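Local coordinates for esterase (Staphylococcus aureus subsp. aureus USA300_TCH1516, PDB 3D7R), which probably hydrolyses ester bonds, as a putative esterase built on the alpha/beta hydrolase fold, at residues 139-142 / 143-147; 183-187 / 188-192; 224-227 / 228-232; 276-279 / 280-283; 293-296 / 297-301. All blocks are in the same frame, centred on the assembly; numbering follows the deposited sequence.

Contact 1: residues 139-142 / 143-147; sequences PEFH and IDDTF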
loop_
_atom_site.group_PDB
_atom_site.type_symbol
_atom_site.label_atom_id
_atom_site.label_comp_id
_atom_site.label_asym_id
_atom_site.label_seq_id
_atom_site.Cartn_x
_atom_site.Cartn_y
_atom_site.Cartn_z
ATOM N N PRO A 139 -2.619 17.221 -0.431
ATOM C CA PRO A 139 -3.014 18.088 0.678
ATOM C C PRO A 139 -4.475 18.532 0.711
ATOM O O PRO A 139 -4.889 19.100 1.723
ATOM C CB PRO A 139 -2.112 19.319 0.496
ATOM C CG PRO A 139 -1.949 19.409 -1.007
ATOM C CD PRO A 139 -1.904 17.967 -1.486
ATOM N N GLU A 140 -5.238 18.324 -0.362
ATOM C CA GLU A 140 -6.640 18.794 -0.366
ATOM C C GLU A 140 -7.563 17.948 0.529
ATOM O O GLU A 140 -8.431 18.460 1.243
ATOM C CB GLU A 140 -7.202 18.863 -1.788
ATOM C CG GLU A 140 -8.639 19.385 -1.840
ATOM C CD GLU A 140 -9.043 19.905 -3.213
ATOM O OE1 GLU A 140 -8.415 19.524 -4.227
ATOM O OE2 GLU A 140 -10.010 20.701 -3.276
ATOM N N PHE A 141 -7.379 16.644 0.475
ATOM C CA PHE A 141 -8.199 15.738 1.267
ATOM C C PHE A 141 -7.428 15.089 2.411
ATOM O O PHE A 141 -6.192 15.128 2.468
ATOM C CB PHE A 141 -8.869 14.719 0.336
ATOM C CG PHE A 141 -9.705 15.372 -0.740
ATOM C CD1 PHE A 141 -10.960 15.901 -0.430
ATOM C CD2 PHE A 141 -9.219 15.517 -2.035
ATOM C CE1 PHE A 141 -11.725 16.533 -1.401
ATOM C CE2 PHE A 141 -9.972 16.148 -3.012
ATOM C CZ PHE A 141 -11.230 16.656 -2.703
ATOM N N HIS A 142 -8.173 14.478 3.328
ATOM C CA HIS A 142 -7.617 14.065 4.595
ATOM C C HIS A 142 -8.039 12.649 4.939
ATOM O O HIS A 142 -8.820 12.026 4.217
ATOM C CB HIS A 142 -8.052 15.063 5.676
ATOM C CG HIS A 142 -7.680 16.480 5.351
ATOM N ND1 HIS A 142 -8.590 17.399 4.875
ATOM C CD2 HIS A 142 -6.484 17.113 5.374
ATOM C CE1 HIS A 142 -7.978 18.550 4.656
ATOM N NE2 HIS A 142 -6.698 18.404 4.952
ATOM N N ILE A 143 -7.515 12.158 6.048
ATOM C CA ILE A 143 -7.743 10.779 6.485
ATOM C C ILE A 143 -9.187 10.248 6.296
ATOM O O ILE A 143 -9.368 9.189 5.704
ATOM C CB ILE A 143 -7.227 10.558 7.934
ATOM C CG1 ILE A 143 -7.390 9.080 8.337
ATOM C CG2 ILE A 143 -7.893 11.556 8.914
ATOM C CD1 ILE A 143 -6.772 8.705 9.679
ATOM N N ASP A 144 -10.203 10.967 6.774
ATOM C CA ASP A 144 -11.578 10.437 6.686
ATOM C C ASP A 144 -12.082 10.294 5.261
ATOM O O ASP A 144 -12.796 9.341 4.959
ATOM C CB ASP A 144 -12.569 11.244 7.517
ATOM C CG ASP A 144 -12.321 11.121 9.010
ATOM O OD1 ASP A 144 -11.499 10.282 9.459
ATOM O OD2 ASP A 144 -12.975 11.876 9.754
ATOM N N ASP A 145 -11.705 11.239 4.393
ATOM C CA ASP A 145 -12.027 11.183 2.971
ATOM C C ASP A 145 -11.442 9.916 2.356
ATOM O O ASP A 145 -12.086 9.222 1.570
ATOM C CB ASP A 145 -11.422 12.400 2.237
ATOM C CG ASP A 145 -11.923 13.733 2.788
ATOM O OD1 ASP A 145 -13.153 13.917 2.840
ATOM O OD2 ASP A 145 -11.091 14.601 3.163
ATOM N N THR A 146 -10.192 9.648 2.697
ATOM C CA THR A 146 -9.446 8.528 2.130
ATOM C C THR A 146 -10.090 7.219 2.539
ATOM O O THR A 146 -10.387 6.362 1.693
ATOM C CB THR A 146 -7.991 8.565 2.626
ATOM O OG1 THR A 146 -7.388 9.780 2.172
ATOM C CG2 THR A 146 -7.184 7.353 2.092
ATOM N N PHE A 147 -10.337 7.073 3.838
ATOM C CA PHE A 147 -10.913 5.824 4.351
ATOM C C PHE A 147 -12.374 5.585 3.921
ATOM O O PHE A 147 -12.754 4.449 3.653
ATOM C CB PHE A 147 -10.728 5.712 5.877
ATOM C CG PHE A 147 -9.348 5.229 6.281
ATOM C CD1 PHE A 147 -8.890 3.964 5.880
ATOM C CD2 PHE A 147 -8.494 6.045 7.018
ATOM C CE1 PHE A 147 -7.600 3.517 6.239
ATOM C CE2 PHE A 147 -7.212 5.608 7.382
ATOM C CZ PHE A 147 -6.771 4.336 6.996
HETATM O O HOH W 1 -11.401 16.759 4.388
#
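Asp-145 reaches back one turn to the backbone of His-142, its OD2 accepting the His-142 amide N at 2.9 Å over a fairly straight N-H...O angle of 157°. The oxygen uses its anti lone pair, the one turned away from OD1. Beside the amide, the two side chains run alongside each other in the same direction, and a water joins them: it is hydrogen-bonded to His-142 ND1 at 2.9 Å and donates to Asp-145 OD2. That carboxylate oxygen thus holds two donors. It also lies at the edge of the Phe-141 ring, 3.6 Å from Phe-141 CB, with ring and carboxylate planes nearly perpendicular. Asp-145 CG stands anti to its own carbonyl carbon (chi1 -59°), which directs the carboxylate back toward the start of the helix. The next backbone bond, Thr-146 N to His-142 O at 3.1 Å, begins the regular helical pattern. Further out, Thr-146 OG1 bonds Trp-235 NE1 and Pro-136 O, while Asp-144 forms a salt bridge with Arg-245. His-142 is the N-cap of helix 143-161, and Asp-145, the third residue of that helix, takes up the N-cap amide with its side chain.

Contact 2: residues 183-187 / 188-192; sequences QSLLD and NQQPL
A Schellman motif ends helix 173-187, with Gln-189, at positive phi (55°), as its C-prime residue. Gln-190 N donates to Leu-185 O at 2.8 Å, and inside this wider closure Gln-189 N donates to Leu-186 O at 3.3 Å, from well above the carbonyl plane. Just before the reversal, Asn-188 grips Ser-184 O twice: its backbone N and its side-chain ND2 each approach to 2.9 Å, from opposite faces of the carbonyl plane. Asn-188 CG lies beside its own backbone N (chi1 -77°), which folds the amide back over the last turn and lets ND2 join the main-chain donor. A further bond from Asn-188 N to Leu-185 O is weak. The reversal carries the chain out of the helix toward strand 195-199, so that the motif sits at the return of the beta-alpha-beta crossover between the parallel strands 166-171 and 195-199. Apolar contacts line the inner side of the bend. Leu-192 CD2 comes to 3.7 Å from Leu-185 CB and also touches Leu-186 CB at 4.1 Å, while the CD2 branch of Leu-185 meets Gln-190 CB at 3.6 Å, the two side chains crossing at about a right angle. Leu-185 is covered by Gln-151 and Tyr-154 of helix 143-161, and Leu-186 packs on Thr-252 and Leu-256.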
loop_
_atom_site.group_PDB
_atom_site.type_symbol
_atom_site.label_atom_id
_atom_site.label_comp_id
_atom_site.label_asym_id
_atom_site.label_seq_id
_atom_site.Cartn_x
_atom_site.Cartn_y
_atom_site.Cartn_z
ATOM N N GLN A 183 -8.462 -3.339 9.859
ATOM C CA GLN A 183 -8.662 -3.141 11.293
ATOM C C GLN A 183 -9.976 -2.405 11.568
ATOM O O GLN A 183 -10.699 -2.731 12.521
ATOM C CB GLN A 183 -7.476 -2.383 11.893
ATOM C CG GLN A 183 -6.199 -3.211 12.033
ATOM C CD GLN A 183 -4.963 -2.383 12.411
ATOM O OE1 GLN A 183 -4.895 -1.190 12.127
ATOM N NE2 GLN A 183 -3.978 -3.026 13.040
ATOM N N SER A 184 -10.290 -1.423 10.726
ATOM C CA SER A 184 -11.594 -0.755 10.773
ATOM C C SER A 184 -12.766 -1.722 10.549
ATOM O O SER A 184 -13.751 -1.709 11.307
ATOM C CB SER A 184 -11.642 0.386 9.763
ATOM O OG SER A 184 -12.917 1.004 9.775
ATOM N N LEU A 185 -12.654 -2.567 9.532
ATOM C CA LEU A 185 -13.664 -3.598 9.278
ATOM C C LEU A 185 -13.855 -4.490 10.511
ATOM O O LEU A 185 -14.987 -4.754 10.935
ATOM C CB LEU A 185 -13.255 -4.471 8.082
ATOM C CG LEU A 185 -13.140 -3.812 6.701
ATOM C CD1 LEU A 185 -12.565 -4.800 5.691
ATOM C CD2 LEU A 185 -14.471 -3.292 6.210
ATOM N N LEU A 186 -12.734 -4.955 11.065
ATOM C CA LEU A 186 -12.721 -5.797 12.262
ATOM C C LEU A 186 -13.366 -5.106 13.498
ATOM O O LEU A 186 -14.194 -5.708 14.195
ATOM C CB LEU A 186 -11.264 -6.207 12.554
ATOM C CG LEU A 186 -10.948 -7.041 13.793
ATOM C CD1 LEU A 186 -11.781 -8.323 13.785
ATOM C CD2 LEU A 186 -9.453 -7.350 13.817
ATOM N N ASP A 187 -12.962 -3.869 13.780
ATOM C CA ASP A 187 -13.535 -3.076 14.881
ATOM C C ASP A 187 -15.035 -2.823 14.678
ATOM O O ASP A 187 -15.802 -2.664 15.650
ATOM C CB ASP A 187 -12.813 -1.729 15.010
ATOM C CG ASP A 187 -11.323 -1.878 15.439
ATOM O OD1 ASP A 187 -10.930 -2.943 15.970
ATOM O OD2 ASP A 187 -10.546 -0.923 15.229
ATOM N N ASN A 188 -15.443 -2.779 13.414
ATOM C CA ASN A 188 -16.840 -2.489 13.055
ATOM C C ASN A 188 -17.699 -3.730 12.712
ATOM O O ASN A 188 -18.806 -3.611 12.182
ATOM C CB ASN A 188 -16.851 -1.455 11.935
ATOM C CG ASN A 188 -16.574 -0.044 12.457
ATOM O OD1 ASN A 188 -17.396 0.540 13.168
ATOM N ND2 ASN A 188 -15.420 0.499 12.120
ATOM N N GLN A 189 -17.173 -4.915 13.027
ATOM C CA GLN A 189 -17.833 -6.195 12.738
ATOM C C GLN A 189 -18.228 -6.416 11.257
ATOM O O GLN A 189 -19.219 -7.109 10.966
ATOM C CB GLN A 189 -19.060 -6.388 13.644
ATOM C CG GLN A 189 -18.748 -6.221 15.125
ATOM C CD GLN A 189 -19.847 -6.802 16.013
ATOM O OE1 GLN A 189 -19.564 -7.570 16.929
ATOM N NE2 GLN A 189 -21.106 -6.457 15.724
ATOM N N GLN A 190 -17.479 -5.813 10.339
ATOM C CA GLN A 190 -17.776 -5.936 8.907
ATOM C C GLN A 190 -17.184 -7.234 8.374
ATOM O O GLN A 190 -16.123 -7.648 8.832
ATOM C CB GLN A 190 -17.147 -4.770 8.130
ATOM C CG GLN A 190 -17.712 -3.369 8.411
ATOM C CD GLN A 190 -19.085 -3.147 7.813
ATOM O OE1 GLN A 190 -19.645 -4.020 7.142
ATOM N NE2 GLN A 190 -19.645 -1.981 8.062
ATOM N N PRO A 191 -17.837 -7.869 7.377
ATOM C CA PRO A 191 -17.193 -9.020 6.736
ATOM C C PRO A 191 -15.749 -8.696 6.306
ATOM O O PRO A 191 -15.502 -7.657 5.683
ATOM C CB PRO A 191 -18.079 -9.280 5.506
ATOM C CG PRO A 191 -19.472 -8.810 5.955
ATOM C CD PRO A 191 -19.177 -7.582 6.808
ATOM N N LEU A 192 -14.817 -9.582 6.646
ATOM C CA LEU A 192 -13.387 -9.365 6.427
ATOM C C LEU A 192 -12.914 -10.011 5.112
ATOM O O LEU A 192 -13.482 -11.014 4.688
ATOM C CB LEU A 192 -12.602 -9.977 7.583
ATOM C CG LEU A 192 -12.854 -9.445 8.997
ATOM C CD1 LEU A 192 -12.099 -10.297 10.029
ATOM C CD2 LEU A 192 -12.441 -7.974 9.093
#

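Contact 3: residues 224-227 / 228-232; sequences SQFG and VNEIM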
loop_
_atom_site.group_PDB
_atom_site.type_symbol
_atom_site.label_atom_id
_atom_site.label_comp_id
_atom_site.label_asym_id
_atom_site.label_seq_id
_atom_site.Cartn_x
_atom_site.Cartn_y
_atom_site.Cartn_z
ATOM N N SER A 224 12.156 9.167 4.022
ATOM C CA SER A 224 12.658 10.280 4.797
ATOM C C SER A 224 11.737 10.457 6.001
ATOM O O SER A 224 10.523 10.597 5.821
ATOM C CB SER A 224 12.584 11.532 3.936
ATOM O OG SER A 224 12.763 12.689 4.721
ATOM N N GLN A 225 12.281 10.424 7.220
ATOM C CA GLN A 225 11.458 10.680 8.412
ATOM C C GLN A 225 10.790 12.049 8.265
ATOM O O GLN A 225 9.592 12.155 8.430
ATOM C CB GLN A 225 12.248 10.643 9.736
ATOM C CG GLN A 225 11.288 10.614 10.957
ATOM C CD GLN A 225 11.941 10.838 12.308
ATOM O OE1 GLN A 225 13.064 11.322 12.399
ATOM N NE2 GLN A 225 11.221 10.497 13.374
ATOM N N PHE A 226 11.574 13.082 7.953
ATOM C CA PHE A 226 11.018 14.426 7.713
ATOM C C PHE A 226 9.882 14.419 6.690
ATOM O O PHE A 226 8.811 14.964 6.955
ATOM C CB PHE A 226 12.123 15.402 7.276
ATOM C CG PHE A 226 11.653 16.834 7.081
ATOM C CD1 PHE A 226 11.071 17.553 8.135
ATOM C CD2 PHE A 226 11.856 17.479 5.858
ATOM C CE1 PHE A 226 10.676 18.878 7.953
ATOM C CE2 PHE A 226 11.448 18.797 5.667
ATOM C CZ PHE A 226 10.852 19.496 6.722
ATOM N N GLY A 227 10.122 13.830 5.516
ATOM C CA GLY A 227 9.111 13.770 4.441
ATOM C C GLY A 227 7.831 13.041 4.840
ATOM O O GLY A 227 6.726 13.544 4.626
ATOM N N VAL A 228 7.973 11.860 5.435
ATOM C CA VAL A 228 6.823 11.068 5.873
ATOM C C VAL A 228 6.056 11.807 6.991
ATOM O O VAL A 228 4.822 11.974 6.904
ATOM C CB VAL A 228 7.263 9.615 6.279
ATOM C CG1 VAL A 228 6.157 8.837 6.986
ATOM C CG2 VAL A 228 7.757 8.845 5.042
ATOM N N ASN A 229 6.781 12.291 8.010
ATOM C CA ASN A 229 6.149 13.089 9.079
ATOM C C ASN A 229 5.302 14.236 8.509
ATOM O O ASN A 229 4.110 14.369 8.814
ATOM C CB ASN A 229 7.199 13.684 10.039
ATOM C CG ASN A 229 7.884 12.626 10.934
ATOM O OD1 ASN A 229 8.852 12.937 11.632
ATOM N ND2 ASN A 229 7.395 11.400 10.911
ATOM N N GLU A 230 5.920 15.059 7.670
ATOM C CA GLU A 230 5.269 16.273 7.167
ATOM C C GLU A 230 4.069 15.945 6.284
ATOM O O GLU A 230 2.999 16.545 6.406
ATOM C CB GLU A 230 6.273 17.152 6.418
ATOM C CG GLU A 230 7.337 17.795 7.318
ATOM C CD GLU A 230 6.742 18.763 8.339
ATOM O OE1 GLU A 230 5.971 19.673 7.972
ATOM O OE2 GLU A 230 7.039 18.602 9.525
ATOM N N ILE A 231 4.229 14.979 5.395
ATOM C CA ILE A 231 3.105 14.611 4.528
ATOM C C ILE A 231 1.953 14.026 5.354
ATOM O O ILE A 231 0.800 14.418 5.188
ATOM C CB ILE A 231 3.527 13.647 3.419
ATOM C CG1 ILE A 231 4.523 14.331 2.474
ATOM C CG2 ILE A 231 2.280 13.146 2.628
ATOM C CD1 ILE A 231 5.104 13.358 1.437
HETATM N N MSE A 232 2.276 13.122 6.265
HETATM C CA MSE A 232 1.253 12.458 7.090
HETATM C C MSE A 232 0.558 13.406 8.062
HETATM O O MSE A 232 -0.644 13.255 8.313
HETATM C CB MSE A 232 1.827 11.230 7.822
HETATM C CG MSE A 232 2.372 10.172 6.876
HETATM SE SE MSE A 232 0.944 9.374 5.809
HETATM C CE MSE A 232 0.048 8.352 7.201
#
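From Val-228 N to Ser-224 O at 2.9 Å, through Asn-229 N to Gln-225 O and Glu-230 N to Phe-226 O, and on to Ile-231 N with Gly-227 O, four successive i to i-4 bonds make up the first turns of helix 225-236. Ser-224 is the N-cap: its OG accepts Gly-227 N at 3.0 Å in a nearly straight bond of 170°, occupying an amide that has no helical carbonyl before it. On the next turn, the methylene CG of Glu-230 sits over one face of the Phe-226 ring, 4.0 Å from the centroid and displaced toward the rim, a CH-pi contact. The first torsion of Glu-230 (chi1 -69°, CG anti to the carbonyl carbon) brings CG back over the ring, 3.6 Å from Phe-226 CE1, and the bend at chi2 leaves the carboxylate near the same CE1 rim. Helix 225-236 belongs to the long excursion between strands 195-199 and 259-264, and both Phe-226 and Glu-230 lean on Val-49 of the N-terminal helix 46-61, consistent with a cap region set against the alpha/beta hydrolase core. Around the helix from this pair, Gln-225 CG passes 3.4 Å from Asn-229 OD1, with the two amide planes 61° apart. The amide nitrogens of these residues, Gln-225 NE2 and Asn-229 ND2, both donate to Thr-206 O. Toward the interior, Val-228 CG2 touches the first carbonyl, Ser-224 O, at 3.4 Å, and Ile-231 packs against Phe-52.

Contact 4: residues 276-279 / 280-283; sequences FEQM and MLQH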
loop_
_atom_site.group_PDB
_atom_site.type_symbol
_atom_site.label_atom_id
_atom_site.label_comp_id
_atom_site.label_asym_id
_atom_site.label_seq_id
_atom_site.Cartn_x
_atom_site.Cartn_y
_atom_site.Cartn_z
ATOM N N PHE A 276 5.860 -5.550 14.298
ATOM C CA PHE A 276 4.515 -6.012 13.929
ATOM C C PHE A 276 4.447 -7.553 13.853
ATOM O O PHE A 276 3.516 -8.174 14.367
ATOM C CB PHE A 276 4.092 -5.389 12.608
ATOM C CG PHE A 276 2.754 -5.873 12.094
ATOM C CD1 PHE A 276 1.569 -5.517 12.752
ATOM C CD2 PHE A 276 2.680 -6.634 10.917
ATOM C CE1 PHE A 276 0.327 -5.946 12.273
ATOM C CE2 PHE A 276 1.443 -7.064 10.420
ATOM C CZ PHE A 276 0.262 -6.706 11.101
ATOM N N GLU A 277 5.439 -8.178 13.229
ATOM C CA GLU A 277 5.447 -9.635 13.175
ATOM C C GLU A 277 5.436 -10.265 14.578
ATOM O O GLU A 277 4.719 -11.248 14.810
ATOM C CB GLU A 277 6.633 -10.147 12.367
ATOM C CG GLU A 277 6.673 -11.673 12.265
ATOM C CD GLU A 277 7.992 -12.209 11.727
ATOM O OE1 GLU A 277 9.066 -11.604 11.944
ATOM O OE2 GLU A 277 7.941 -13.264 11.090
ATOM N N GLN A 278 6.244 -9.729 15.496
ATOM C CA GLN A 278 6.286 -10.221 16.884
ATOM C C GLN A 278 4.921 -10.092 17.573
ATOM O O GLN A 278 4.469 -11.008 18.276
ATOM C CB GLN A 278 7.372 -9.484 17.686
ATOM C CG GLN A 278 8.819 -9.985 17.408
ATOM C CD GLN A 278 9.012 -11.439 17.815
ATOM O OE1 GLN A 278 8.622 -11.834 18.906
ATOM N NE2 GLN A 278 9.619 -12.238 16.944
HETATM N N MSE A 279 4.251 -8.953 17.359
HETATM C CA MSE A 279 2.918 -8.746 17.934
HETATM C C MSE A 279 1.874 -9.738 17.376
HETATM O O MSE A 279 1.062 -10.270 18.119
HETATM C CB MSE A 279 2.445 -7.296 17.723
HETATM C CG MSE A 279 3.300 -6.260 18.421
HETATM SE SE MSE A 279 2.836 -4.474 17.709
HETATM C CE MSE A 279 0.988 -4.421 18.265
HETATM N N MSE A 280 1.896 -9.965 16.069
HETATM C CA MSE A 280 1.011 -10.975 15.432
HETATM C C MSE A 280 1.231 -12.380 16.016
HETATM O O MSE A 280 0.276 -13.098 16.354
HETATM C CB MSE A 280 1.264 -10.994 13.921
HETATM C CG MSE A 280 0.868 -9.684 13.233
HETATM SE SE MSE A 280 -1.098 -9.550 13.076
HETATM C CE MSE A 280 -1.335 -10.865 11.682
ATOM N N LEU A 281 2.502 -12.760 16.139
ATOM C CA LEU A 281 2.890 -14.051 16.690
ATOM C C LEU A 281 2.395 -14.210 18.126
ATOM O O LEU A 281 1.767 -15.217 18.468
ATOM C CB LEU A 281 4.416 -14.202 16.604
ATOM C CG LEU A 281 4.930 -14.379 15.159
ATOM C CD1 LEU A 281 6.458 -14.299 15.156
ATOM C CD2 LEU A 281 4.435 -15.695 14.550
ATOM N N GLN A 282 2.662 -13.199 18.947
ATOM C CA GLN A 282 2.214 -13.170 20.352
ATOM C C GLN A 282 0.708 -13.335 20.495
ATOM O O GLN A 282 0.238 -13.967 21.434
ATOM C CB GLN A 282 2.637 -11.868 21.009
ATOM C CG GLN A 282 2.334 -11.786 22.513
ATOM C CD GLN A 282 2.781 -10.480 23.098
ATOM O OE1 GLN A 282 2.410 -9.418 22.607
ATOM N NE2 GLN A 282 3.602 -10.542 24.153
ATOM N N HIS A 283 -0.044 -12.751 19.565
ATOM C CA HIS A 283 -1.495 -12.853 19.601
ATOM C C HIS A 283 -2.037 -14.028 18.804
ATOM O O HIS A 283 -3.231 -14.088 18.549
ATOM C CB HIS A 283 -2.145 -11.532 19.183
ATOM C CG HIS A 283 -1.991 -10.462 20.214
ATOM N ND1 HIS A 283 -2.894 -10.286 21.240
ATOM C CD2 HIS A 283 -1.003 -9.560 20.423
ATOM C CE1 HIS A 283 -2.480 -9.304 22.023
ATOM N NE2 HIS A 283 -1.332 -8.851 21.552
#
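Met-280, a selenomethionine, lies across the face of the Phe-276 ring one helical turn earlier. Its CB leaves the backbone 3.6 Å from both Phe-276 O and Glu-277 O. The next atom, CG, is directed over the ring: it stands 3.8 Å from the centroid, 15° off the normal, in a CH-pi contact that brings it to 3.7 Å from Phe-276 CZ. Because the chain turns at chi2 (-75°), SE stays beside the ring instead of running outward, lying obliquely 4.4 Å from the centroid in a Met-aromatic contact. A second turn at chi3 sets the direction of CE. The side chain as a whole also touches Val-259 and Ile-287, on the strands flanking the helix in sequence. On another side of the helix, the side chains of Leu-281 and Glu-277 run alongside each other, Leu-281 CD1 3.9 Å from Glu-277 CG, and Leu-281 too packs on Ile-287. Helical backbone bonds continue to the C-terminal end, the last joining His-283 N to Met-279 O at 3.1 Å; His-283 ND1 is held by Glu-254. Phe-276 and Met-280 are part of the buried face of helix 270-282, which connects the parallel strands 259-264 and 287-292 in a beta-alpha-beta unit of the alpha/beta hydrolase sheet.

Contact 5: residues 293-296 / 297-301; sequences PKMV and HDFPI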
loop_
_atom_site.group_PDB
_atom_site.type_symbol
_atom_site.label_atom_id
_atom_site.label_comp_id
_atom_site.label_asym_id
_atom_site.label_seq_id
_atom_site.Cartn_x
_atom_site.Cartn_y
_atom_site.Cartn_z
ATOM N N PRO A 293 16.723 -9.406 2.743
ATOM C CA PRO A 293 17.747 -8.599 3.437
ATOM C C PRO A 293 18.364 -7.438 2.644
ATOM O O PRO A 293 18.636 -6.388 3.225
ATOM C CB PRO A 293 18.834 -9.622 3.772
ATOM C CG PRO A 293 18.102 -10.904 3.873
ATOM C CD PRO A 293 17.013 -10.850 2.821
ATOM N N LYS A 294 18.560 -7.595 1.341
ATOM C CA LYS A 294 19.275 -6.563 0.585
ATOM C C LYS A 294 18.352 -5.643 -0.195
ATOM O O LYS A 294 18.808 -4.725 -0.875
ATOM C CB LYS A 294 20.327 -7.194 -0.325
ATOM C CG LYS A 294 21.475 -7.894 0.453
ATOM C CD LYS A 294 22.136 -9.019 -0.344
ATOM C CE LYS A 294 22.570 -8.600 -1.738
ATOM N NZ LYS A 294 21.459 -8.689 -2.745
HETATM N N MSE A 295 17.046 -5.857 -0.070
HETATM C CA MSE A 295 16.087 -5.082 -0.868
HETATM C C MSE A 295 15.729 -3.730 -0.274
HETATM O O MSE A 295 15.753 -3.535 0.961
HETATM C CB MSE A 295 14.813 -5.893 -1.124
HETATM C CG MSE A 295 15.013 -7.036 -2.105
HETATM SE SE MSE A 295 15.604 -6.400 -3.859
HETATM C CE MSE A 295 17.502 -6.681 -3.680
ATOM N N VAL A 296 15.339 -2.820 -1.170
ATOM C CA VAL A 296 14.975 -1.456 -0.833
ATOM C C VAL A 296 13.469 -1.313 -0.578
ATOM O O VAL A 296 12.695 -2.252 -0.818
ATOM C CB VAL A 296 15.439 -0.449 -1.943
ATOM C CG1 VAL A 296 16.959 -0.575 -2.203
ATOM C CG2 VAL A 296 14.646 -0.620 -3.251
ATOM N N HIS A 297 13.064 -0.136 -0.096
ATOM C CA HIS A 297 11.645 0.166 0.118
ATOM C C HIS A 297 10.832 -0.070 -1.149
ATOM O O HIS A 297 11.187 0.444 -2.210
ATOM C CB HIS A 297 11.456 1.619 0.560
ATOM C CG HIS A 297 10.019 1.979 0.806
ATOM N ND1 HIS A 297 9.273 1.397 1.811
ATOM C CD2 HIS A 297 9.187 2.834 0.164
ATOM C CE1 HIS A 297 8.045 1.890 1.784
ATOM N NE2 HIS A 297 7.966 2.762 0.793
ATOM N N ASP A 298 9.765 -0.867 -1.039
ATOM C CA ASP A 298 8.783 -0.997 -2.121
ATOM C C ASP A 298 9.410 -1.745 -3.285
ATOM O O ASP A 298 9.005 -1.555 -4.457
ATOM C CB ASP A 298 8.353 0.405 -2.586
ATOM C CG ASP A 298 6.874 0.495 -2.997
ATOM O OD1 ASP A 298 6.068 -0.369 -2.625
ATOM O OD2 ASP A 298 6.524 1.482 -3.686
ATOM N N PHE A 299 10.379 -2.615 -2.980
ATOM C CA PHE A 299 11.214 -3.211 -4.039
ATOM C C PHE A 299 10.457 -3.877 -5.207
ATOM O O PHE A 299 10.939 -3.795 -6.322
ATOM C CB PHE A 299 12.307 -4.132 -3.473
ATOM C CG PHE A 299 11.811 -5.477 -3.026
ATOM C CD1 PHE A 299 11.708 -6.539 -3.938
ATOM C CD2 PHE A 299 11.471 -5.694 -1.692
ATOM C CE1 PHE A 299 11.245 -7.807 -3.530
ATOM C CE2 PHE A 299 11.001 -6.948 -1.260
ATOM C CZ PHE A 299 10.887 -8.007 -2.178
ATOM N N PRO A 300 9.294 -4.533 -4.957
ATOM C CA PRO A 300 8.595 -5.212 -6.052
ATOM C C PRO A 300 8.146 -4.324 -7.225
ATOM O O PRO A 300 7.757 -4.863 -8.263
ATOM C CB PRO A 300 7.373 -5.832 -5.356
ATOM C CG PRO A 300 7.862 -6.057 -3.920
ATOM C CD PRO A 300 8.572 -4.736 -3.680
ATOM N N ILE A 301 8.174 -2.992 -7.063
ATOM C CA ILE A 301 7.832 -2.079 -8.174
ATOM C C ILE A 301 8.942 -2.006 -9.209
ATOM O O ILE A 301 8.718 -1.590 -10.363
ATOM C CB ILE A 301 7.479 -0.648 -7.684
ATOM C CG1 ILE A 301 8.711 0.040 -7.063
ATOM C CG2 ILE A 301 6.298 -0.698 -6.712
ATOM C CD1 ILE A 301 8.614 1.576 -6.971
#
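Met-295, a selenomethionine, and Phe-299 form the dense part of this contact, the Met-295 chain lying roughly perpendicular to that of Phe-299. Met-295 CB approaches Phe-299 CD2 to 3.4 Å, and CG stands over the middle of the ring, 3.7 Å from its centroid in a CH-pi contact. SE lies obliquely at 4.5 Å from the same centroid, adding a Met-aromatic contact. Pro-300 CD covers the opposite face, so the ring is clasped between Met-295 and the proline that follows it. Phe-299 takes the less common first torsion, with CG tucked over its own main chain, flanked by N and C (chi1 77°), and this turns the ring back over Met-295; Gln-306 and Ala-310 of helix 305-318 pack around it. The other part is slacker. Val-296 CG2 comes only to 4.2 Å of Phe-299 CB, and the type II beta turn from Val-296 to Phe-299 is closed by a weak bond, Phe-299 N to Val-296 O at 3.2 Å with an angle of 122°. Val-296 is partly exposed, though it leans on Val-30 and Val-31, and the chain before Met-295 runs out to the surface at Pro-293 and Lys-294. The two central residues of the turn are His-297 and Asp-298; His-297 ND1 is hydrogen-bonded to Glu-267 and Asp-298 N to Ser-200 OG. This placing, in the loops after the last two strands, matches that of the histidine and the acid in the catalytic triad of alpha/beta hydrolases, so His-297 and Glu-267 may fill those roles.

How the contacts relate
The five contacts follow one another along the chain, none nesting or crossing, and each joins adjoining segments within the alpha/beta hydrolase domain. Contact 1 starts helix 143-161 after strand 129-133; contact 2 ends helix 173-187 and closes the turn toward strand 195-199. Contact 3 opens helix 225-236, in the excursion beyond that strand. Contact 4 finishes helix 270-282 before strand 287-292, and contact 5 shapes the loop from this outermost strand to helix 305-318. Contacts 2 and 4 approach to about 5 Å between nearest atoms, whereas contacts 1 and 5 lie on opposite sides of the chain's centre. A backbone hydrogen bond between Trp-235 and Ile-143 ties the helix opened by contact 3 to contact 1.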